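Long-range contact in formiminotetrahydrofolate cyclodeaminase (Thermotoga maritima, PDB 1O5H), which probably catalyses the cyclodeamination of formiminotetrahydrofolate, releasing ammonia and forming methenyltetrahydrofolate: residues Met122-His133 with Glu187-Cys198. Residues are numbered along the deposited sequence; the frame is centred on the assembly and turned at random.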
HETATM    1  N   MSE A 122     -10.941 -11.555   4.801  1.00 37.93           N
HETATM    2  CA  MSE A 122     -10.329 -12.849   5.041  1.00 38.41           C
HETATM    3  C   MSE A 122      -9.743 -13.387   3.743  1.00 38.19           C
HETATM    4  O   MSE A 122      -8.578 -13.783   3.701  1.00 37.83           O
HETATM    5  CB  MSE A 122     -11.361 -13.816   5.630  1.00 38.63           C
HETATM    6  CG  MSE A 122     -10.772 -15.053   6.292  1.00 45.55           C
HETATM    7 SE   MSE A 122      -9.192 -14.807   7.459  1.00 58.65          SE
HETATM    8  CE  MSE A 122      -9.936 -13.778   8.739  1.00 71.13           C
ATOM      9  N   ASP A 123     -10.543 -13.359   2.679  1.00 39.63           N
ATOM     10  CA  ASP A 123     -10.088 -13.842   1.379  1.00 40.65           C
ATOM     11  C   ASP A 123      -8.923 -13.028   0.866  1.00 40.64           C
ATOM     12  O   ASP A 123      -7.938 -13.600   0.409  1.00 43.53           O
ATOM     13  CB  ASP A 123     -11.237 -13.931   0.387  1.00 38.68           C
ATOM     14  CG  ASP A 123     -12.161 -15.108   0.703  1.00 47.70           C
ATOM     15  OD1 ASP A 123     -11.721 -15.982   1.493  1.00 48.62           O
ATOM     16  OD2 ASP A 123     -13.322 -15.261   0.236  1.00 49.44           O
ATOM     17  N   VAL A 124      -8.998 -11.705   1.006  1.00 37.74           N
ATOM     18  CA  VAL A 124      -7.890 -10.850   0.607  1.00 34.28           C
ATOM     19  C   VAL A 124      -6.631 -11.301   1.306  1.00 35.66           C
ATOM     20  O   VAL A 124      -5.582 -11.432   0.672  1.00 38.46           O
ATOM     21  CB  VAL A 124      -8.121  -9.368   0.939  1.00 32.67           C
ATOM     22  CG1 VAL A 124      -6.891  -8.577   0.601  1.00 24.87           C
ATOM     23  CG2 VAL A 124      -9.295  -8.828   0.162  1.00 27.24           C
ATOM     24  N   ILE A 125      -6.730 -11.558   2.602  1.00 33.44           N
ATOM     25  CA  ILE A 125      -5.573 -12.020   3.363  1.00 34.34           C
ATOM     26  C   ILE A 125      -5.004 -13.325   2.824  1.00 36.14           C
ATOM     27  O   ILE A 125      -3.796 -13.537   2.801  1.00 34.93           O
ATOM     28  CB  ILE A 125      -5.932 -12.201   4.832  1.00 35.25           C
ATOM     29  CG1 ILE A 125      -6.111 -10.844   5.503  1.00 37.27           C
ATOM     30  CG2 ILE A 125      -4.852 -12.970   5.536  1.00 32.55           C
ATOM     31  CD1 ILE A 125      -6.654 -10.913   6.901  1.00 34.47           C
ATOM     32  N   ARG A 126      -5.872 -14.219   2.383  1.00 38.69           N
ATOM     33  CA  ARG A 126      -5.352 -15.465   1.868  1.00 39.53           C
ATOM     34  C   ARG A 126      -4.521 -15.187   0.650  1.00 37.74           C
ATOM     35  O   ARG A 126      -3.444 -15.734   0.526  1.00 40.53           O
ATOM     36  CB  ARG A 126      -6.455 -16.414   1.495  1.00 42.00           C
ATOM     37  CG  ARG A 126      -7.246 -16.973   2.616  1.00 47.47           C
ATOM     38  CD  ARG A 126      -8.133 -18.046   2.083  1.00 67.67           C
ATOM     39  NE  ARG A 126      -9.218 -18.358   2.991  1.00 87.99           N
ATOM     40  CZ  ARG A 126      -9.885 -19.495   2.940  1.00 94.93           C
ATOM     41  NH1 ARG A 126     -10.886 -19.730   3.796  1.00 98.93           N
ATOM     42  NH2 ARG A 126      -9.537 -20.406   2.033  1.00 94.91           N
ATOM     43  N   VAL A 127      -5.010 -14.342  -0.249  1.00 35.42           N
ATOM     44  CA  VAL A 127      -4.194 -13.957  -1.396  1.00 36.27           C
ATOM     45  C   VAL A 127      -2.870 -13.356  -0.919  1.00 35.66           C
ATOM     46  O   VAL A 127      -1.805 -13.691  -1.434  1.00 35.63           O
ATOM     47  CB  VAL A 127      -4.910 -12.978  -2.329  1.00 38.67           C
ATOM     48  CG1 VAL A 127      -4.023 -12.647  -3.514  1.00 36.91           C
ATOM     49  CG2 VAL A 127      -6.271 -13.548  -2.803  1.00 32.75           C
HETATM   50  N   MSE A 128      -2.922 -12.516   0.100  1.00 34.35           N
HETATM   51  CA  MSE A 128      -1.685 -11.984   0.649  1.00 36.78           C
HETATM   52  C   MSE A 128      -0.763 -13.079   1.138  1.00 38.38           C
HETATM   53  O   MSE A 128       0.432 -13.043   0.856  1.00 43.78           O
HETATM   54  CB  MSE A 128      -1.942 -10.952   1.749  1.00 36.71           C
HETATM   55  CG  MSE A 128      -2.544  -9.649   1.225  1.00 36.39           C
HETATM   56 SE   MSE A 128      -1.453  -8.789  -0.200  1.00 49.82          SE
HETATM   57  CE  MSE A 128      -2.185  -9.602  -1.853  1.00 28.04           C
ATOM     58  N   LYS A 129      -1.286 -14.066   1.852  1.00 36.56           N
ATOM     59  CA  LYS A 129      -0.454 -15.214   2.194  1.00 37.86           C
ATOM     60  C   LYS A 129       0.235 -15.811   0.939  1.00 38.49           C
ATOM     61  O   LYS A 129       1.426 -16.142   0.964  1.00 38.06           O
ATOM     62  CB  LYS A 129      -1.276 -16.278   2.928  1.00 40.93           C
ATOM     63  CG  LYS A 129      -0.547 -17.571   3.320  1.00 35.90           C
ATOM     64  CD  LYS A 129      -0.495 -18.594   2.196  1.00 50.35           C
ATOM     65  CE  LYS A 129      -1.867 -19.101   1.745  1.00 56.09           C
ATOM     66  NZ  LYS A 129      -2.715 -19.627   2.852  1.00 59.19           N
ATOM     67  N   ASP A 130      -0.501 -15.941  -0.158  1.00 38.04           N
ATOM     68  CA  ASP A 130       0.111 -16.446  -1.378  1.00 38.60           C
ATOM     69  C   ASP A 130       1.189 -15.509  -1.857  1.00 37.52           C
ATOM     70  O   ASP A 130       2.252 -15.953  -2.221  1.00 36.04           O
ATOM     71  CB  ASP A 130      -0.924 -16.628  -2.472  1.00 40.05           C
ATOM     72  CG  ASP A 130      -1.879 -17.755  -2.173  1.00 45.22           C
ATOM     73  OD1 ASP A 130      -1.471 -18.684  -1.426  1.00 45.90           O
ATOM     74  OD2 ASP A 130      -3.041 -17.795  -2.645  1.00 45.96           O
ATOM     75  N   LEU A 131       0.909 -14.207  -1.848  1.00 37.18           N
ATOM     76  CA  LEU A 131       1.864 -13.237  -2.339  1.00 34.50           C
ATOM     77  C   LEU A 131       3.117 -13.331  -1.516  1.00 34.70           C
ATOM     78  O   LEU A 131       4.208 -13.354  -2.058  1.00 34.57           O
ATOM     79  CB  LEU A 131       1.285 -11.828  -2.287  1.00 34.67           C
ATOM     80  CG  LEU A 131       2.255 -10.686  -2.608  1.00 34.19           C
ATOM     81  CD1 LEU A 131       2.820 -10.848  -4.002  1.00 25.66           C
ATOM     82  CD2 LEU A 131       1.599  -9.309  -2.465  1.00 34.43           C
ATOM     83  N   ALA A 132       2.962 -13.428  -0.205  1.00 36.65           N
ATOM     84  CA  ALA A 132       4.124 -13.471   0.672  1.00 38.59           C
ATOM     85  C   ALA A 132       5.012 -14.637   0.305  1.00 38.49           C
ATOM     86  O   ALA A 132       6.187 -14.458   0.130  1.00 40.72           O
ATOM     87  CB  ALA A 132       3.703 -13.561   2.111  1.00 38.01           C
ATOM     88  N   HIS A 133       4.445 -15.826   0.162  1.00 40.82           N
ATOM     89  CA  HIS A 133       5.229 -17.014  -0.181  1.00 43.06           C
ATOM     90  C   HIS A 133       5.985 -16.838  -1.489  1.00 44.89           C
ATOM     91  O   HIS A 133       7.115 -17.325  -1.622  1.00 47.96           O
ATOM     92  CB  HIS A 133       4.385 -18.302  -0.219  1.00 43.51           C
ATOM     93  CG  HIS A 133       4.173 -18.930   1.130  1.00 55.20           C
ATOM     94  ND1 HIS A 133       5.185 -19.550   1.835  1.00 61.12           N
ATOM     95  CD2 HIS A 133       3.064 -19.032   1.906  1.00 65.14           C
ATOM     96  CE1 HIS A 133       4.711 -20.003   2.986  1.00 62.12           C
ATOM     97  NE2 HIS A 133       3.427 -19.701   3.054  1.00 65.51           N
ATOM     98  N   GLU A 187      -8.202 -19.018  11.704  1.00 36.36           N
ATOM     99  CA  GLU A 187      -7.656 -18.852  10.374  1.00 33.48           C
ATOM    100  C   GLU A 187      -6.820 -17.592  10.297  1.00 34.01           C
ATOM    101  O   GLU A 187      -5.692 -17.592   9.841  1.00 34.58           O
ATOM    102  CB  GLU A 187      -8.786 -18.715   9.382  1.00 32.58           C
ATOM    103  CG  GLU A 187      -8.303 -18.862   7.953  1.00 38.11           C
ATOM    104  CD  GLU A 187      -9.377 -18.614   6.901  1.00 34.29           C
ATOM    105  OE1 GLU A 187     -10.556 -18.448   7.249  1.00 23.05           O
ATOM    106  OE2 GLU A 187      -9.026 -18.592   5.705  1.00 52.03           O
ATOM    107  N   LEU A 188      -7.390 -16.490  10.740  1.00 34.65           N
ATOM    108  CA  LEU A 188      -6.650 -15.244  10.771  1.00 33.31           C
ATOM    109  C   LEU A 188      -5.280 -15.423  11.440  1.00 34.42           C
ATOM    110  O   LEU A 188      -4.281 -14.915  10.970  1.00 37.03           O
ATOM    111  CB  LEU A 188      -7.462 -14.213  11.516  1.00 29.99           C
ATOM    112  CG  LEU A 188      -6.817 -12.879  11.743  1.00 33.06           C
ATOM    113  CD1 LEU A 188      -6.265 -12.345  10.436  1.00 36.52           C
ATOM    114  CD2 LEU A 188      -7.875 -11.933  12.319  1.00 39.43           C
ATOM    115  N   GLU A 189      -5.245 -16.167  12.534  1.00 34.81           N
ATOM    116  CA  GLU A 189      -4.053 -16.310  13.355  1.00 32.92           C
ATOM    117  C   GLU A 189      -2.938 -16.976  12.555  1.00 35.10           C
ATOM    118  O   GLU A 189      -1.763 -16.564  12.591  1.00 36.52           O
ATOM    119  CB  GLU A 189      -4.442 -17.162  14.549  1.00 30.67           C
ATOM    120  CG  GLU A 189      -3.666 -16.856  15.800  1.00 35.75           C
ATOM    121  CD  GLU A 189      -4.148 -17.643  16.999  1.00 44.14           C
ATOM    122  OE1 GLU A 189      -4.351 -18.892  16.926  1.00 42.66           O
ATOM    123  OE2 GLU A 189      -4.288 -17.000  18.038  1.00 48.79           O
ATOM    124  N   GLU A 190      -3.342 -18.008  11.822  1.00 34.99           N
ATOM    125  CA  GLU A 190      -2.481 -18.789  10.964  1.00 33.30           C
ATOM    126  C   GLU A 190      -1.998 -18.023   9.758  1.00 34.24           C
ATOM    127  O   GLU A 190      -0.808 -18.048   9.444  1.00 37.46           O
ATOM    128  CB  GLU A 190      -3.262 -19.931  10.444  1.00 30.16           C
ATOM    129  CG  GLU A 190      -4.082 -20.587  11.494  1.00 32.47           C
ATOM    130  CD  GLU A 190      -3.800 -22.038  11.499  1.00 48.14           C
ATOM    131  OE1 GLU A 190      -2.574 -22.318  11.650  1.00 73.20           O
ATOM    132  OE2 GLU A 190      -4.763 -22.842  11.315  1.00 14.72           O
ATOM    133  N   GLN A 191      -2.909 -17.356   9.063  1.00 32.36           N
ATOM    134  CA  GLN A 191      -2.487 -16.594   7.917  1.00 33.60           C
ATOM    135  C   GLN A 191      -1.488 -15.564   8.408  1.00 33.14           C
ATOM    136  O   GLN A 191      -0.438 -15.358   7.816  1.00 33.35           O
ATOM    137  CB  GLN A 191      -3.670 -15.957   7.220  1.00 34.07           C
ATOM    138  CG  GLN A 191      -4.749 -16.951   6.820  1.00 40.97           C
ATOM    139  CD  GLN A 191      -4.297 -17.936   5.793  1.00 42.16           C
ATOM    140  OE1 GLN A 191      -4.834 -17.975   4.694  1.00 56.06           O
ATOM    141  NE2 GLN A 191      -3.321 -18.752   6.145  1.00 52.91           N
ATOM    142  N   GLU A 192      -1.782 -14.969   9.548  1.00 32.99           N
ATOM    143  CA  GLU A 192      -0.892 -13.983  10.091  1.00 35.33           C
ATOM    144  C   GLU A 192       0.525 -14.547  10.224  1.00 38.45           C
ATOM    145  O   GLU A 192       1.516 -13.919   9.798  1.00 39.47           O
ATOM    146  CB  GLU A 192      -1.404 -13.508  11.434  1.00 34.29           C
ATOM    147  CG  GLU A 192      -0.596 -12.351  11.970  1.00 43.24           C
ATOM    148  CD  GLU A 192      -1.314 -11.534  13.012  1.00 42.66           C
ATOM    149  OE1 GLU A 192      -2.527 -11.744  13.261  1.00 51.77           O
ATOM    150  OE2 GLU A 192      -0.637 -10.677  13.585  1.00 46.63           O
ATOM    151  N   ALA A 193       0.621 -15.750  10.795  1.00 38.76           N
ATOM    152  CA  ALA A 193       1.921 -16.299  11.117  1.00 36.18           C
ATOM    153  C   ALA A 193       2.690 -16.563   9.841  1.00 37.68           C
ATOM    154  O   ALA A 193       3.885 -16.230   9.750  1.00 39.08           O
ATOM    155  CB  ALA A 193       1.792 -17.532  11.952  1.00 32.56           C
ATOM    156  N   GLN A 194       1.992 -17.104   8.841  1.00 37.10           N
ATOM    157  CA  GLN A 194       2.610 -17.419   7.559  1.00 39.44           C
ATOM    158  C   GLN A 194       3.121 -16.148   6.932  1.00 40.04           C
ATOM    159  O   GLN A 194       4.302 -16.045   6.591  1.00 43.57           O
ATOM    160  CB  GLN A 194       1.652 -18.184   6.654  1.00 37.14           C
ATOM    161  CG  GLN A 194       1.607 -19.696   7.008  1.00 42.30           C
ATOM    162  CD  GLN A 194       0.540 -20.457   6.239  1.00 47.59           C
ATOM    163  OE1 GLN A 194       0.384 -20.249   5.033  1.00 67.02           O
ATOM    164  NE2 GLN A 194      -0.209 -21.342   6.933  1.00 66.35           N
ATOM    165  N   ILE A 195       2.255 -15.144   6.883  1.00 39.24           N
ATOM    166  CA  ILE A 195       2.596 -13.867   6.317  1.00 38.20           C
ATOM    167  C   ILE A 195       3.729 -13.149   7.086  1.00 42.01           C
ATOM    168  O   ILE A 195       4.687 -12.695   6.471  1.00 42.77           O
ATOM    169  CB  ILE A 195       1.335 -12.983   6.205  1.00 37.12           C
ATOM    170  CG1 ILE A 195       0.388 -13.545   5.145  1.00 38.57           C
ATOM    171  CG2 ILE A 195       1.710 -11.553   5.830  1.00 25.13           C
ATOM    172  CD1 ILE A 195      -0.920 -12.855   5.125  1.00 30.95           C
ATOM    173  N   GLU A 196       3.632 -13.048   8.411  1.00 42.79           N
ATOM    174  CA  GLU A 196       4.728 -12.473   9.196  1.00 43.79           C
ATOM    175  C   GLU A 196       6.039 -13.160   8.913  1.00 44.21           C
ATOM    176  O   GLU A 196       7.049 -12.484   8.695  1.00 44.85           O
ATOM    177  CB  GLU A 196       4.477 -12.618  10.692  1.00 45.82           C
ATOM    178  CG  GLU A 196       3.784 -11.435  11.340  1.00 57.94           C
ATOM    179  CD  GLU A 196       4.408 -10.112  10.935  1.00 73.28           C
ATOM    180  OE1 GLU A 196       5.626  -9.903  11.201  1.00 73.93           O
ATOM    181  OE2 GLU A 196       3.671  -9.285  10.338  1.00 71.22           O
ATOM    182  N   GLY A 197       6.012 -14.500   8.924  1.00 40.22           N
ATOM    183  CA  GLY A 197       7.203 -15.282   8.752  1.00 37.58           C
ATOM    184  C   GLY A 197       7.868 -14.970   7.447  1.00 38.69           C
ATOM    185  O   GLY A 197       9.018 -14.534   7.443  1.00 38.45           O
ATOM    186  N   CYS A 198       7.150 -15.191   6.340  1.00 38.77           N
ATOM    187  CA  CYS A 198       7.673 -14.834   5.025  1.00 40.00           C
ATOM    188  C   CYS A 198       8.198 -13.395   5.017  1.00 39.80           C
ATOM    189  O   CYS A 198       9.294 -13.113   4.562  1.00 41.03           O
ATOM    190  CB  CYS A 198       6.583 -14.984   3.975  1.00 40.30           C
ATOM    191  SG  CYS A 198       6.192 -16.701   3.538  1.00 51.47           S
TER
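I195 packs its CD1 end against the backbone of helix 107-141, between I125 and K129. Its CG1 lies 3.5 Å from K129 CA, and CD1 rests beside the side chains of I125 and M128. With CG1 of I195 anti to its own carbonyl carbon (chi1 -69°), the long branch reaches across to the other helix. Segments 122-133 and 187-198 run nearly parallel, 26° apart, with axes 8.8 Å from each other at closest approach. The close-packed side continues along both. I125 CD1 meets L188 CD1, while its CG2 sits 3.6 Å from Q191 CB. Selenomethionine M122 bends its chain to lay CE against L188 CB. Farther along, A132 CB touches C198 CB at 3.7 Å. At this end of the packed seam C198 SG sits over one face of the H133 ring, 3.7 Å from the ring centroid.

The margin is polar and more open, with R126 exposed and E187, K129, Q194 and H133 partly so. R126 and E187 form a salt bridge, NE to OE2 2.7 Å. The carboxylate oxygen lies over a face of the guanidinium, and the two planes are 75° apart. D123 adds a long, purely electrostatic link to the same arginine. Replacing E187 by alanine removes the carboxylate; R126 would probably lose its partner on the other helix, and CG and SE of M122 the packing on one flank. Q191 is buried at the boundary. K129 curls its chain back, and NZ makes a weak hydrogen bond to Q191 OE1 (3.3 Å). Its CG and CD run past Q194 OE1, which also lies at the H133 ring edge.

Helices 36-56 and 68-100 pack on other faces of helix 107-141, and helix 147-172 touches both partners. The arrangement is that of neighbouring long helices in an all-helical bundle, with an apolar seam inside and a polar, partly charged margin.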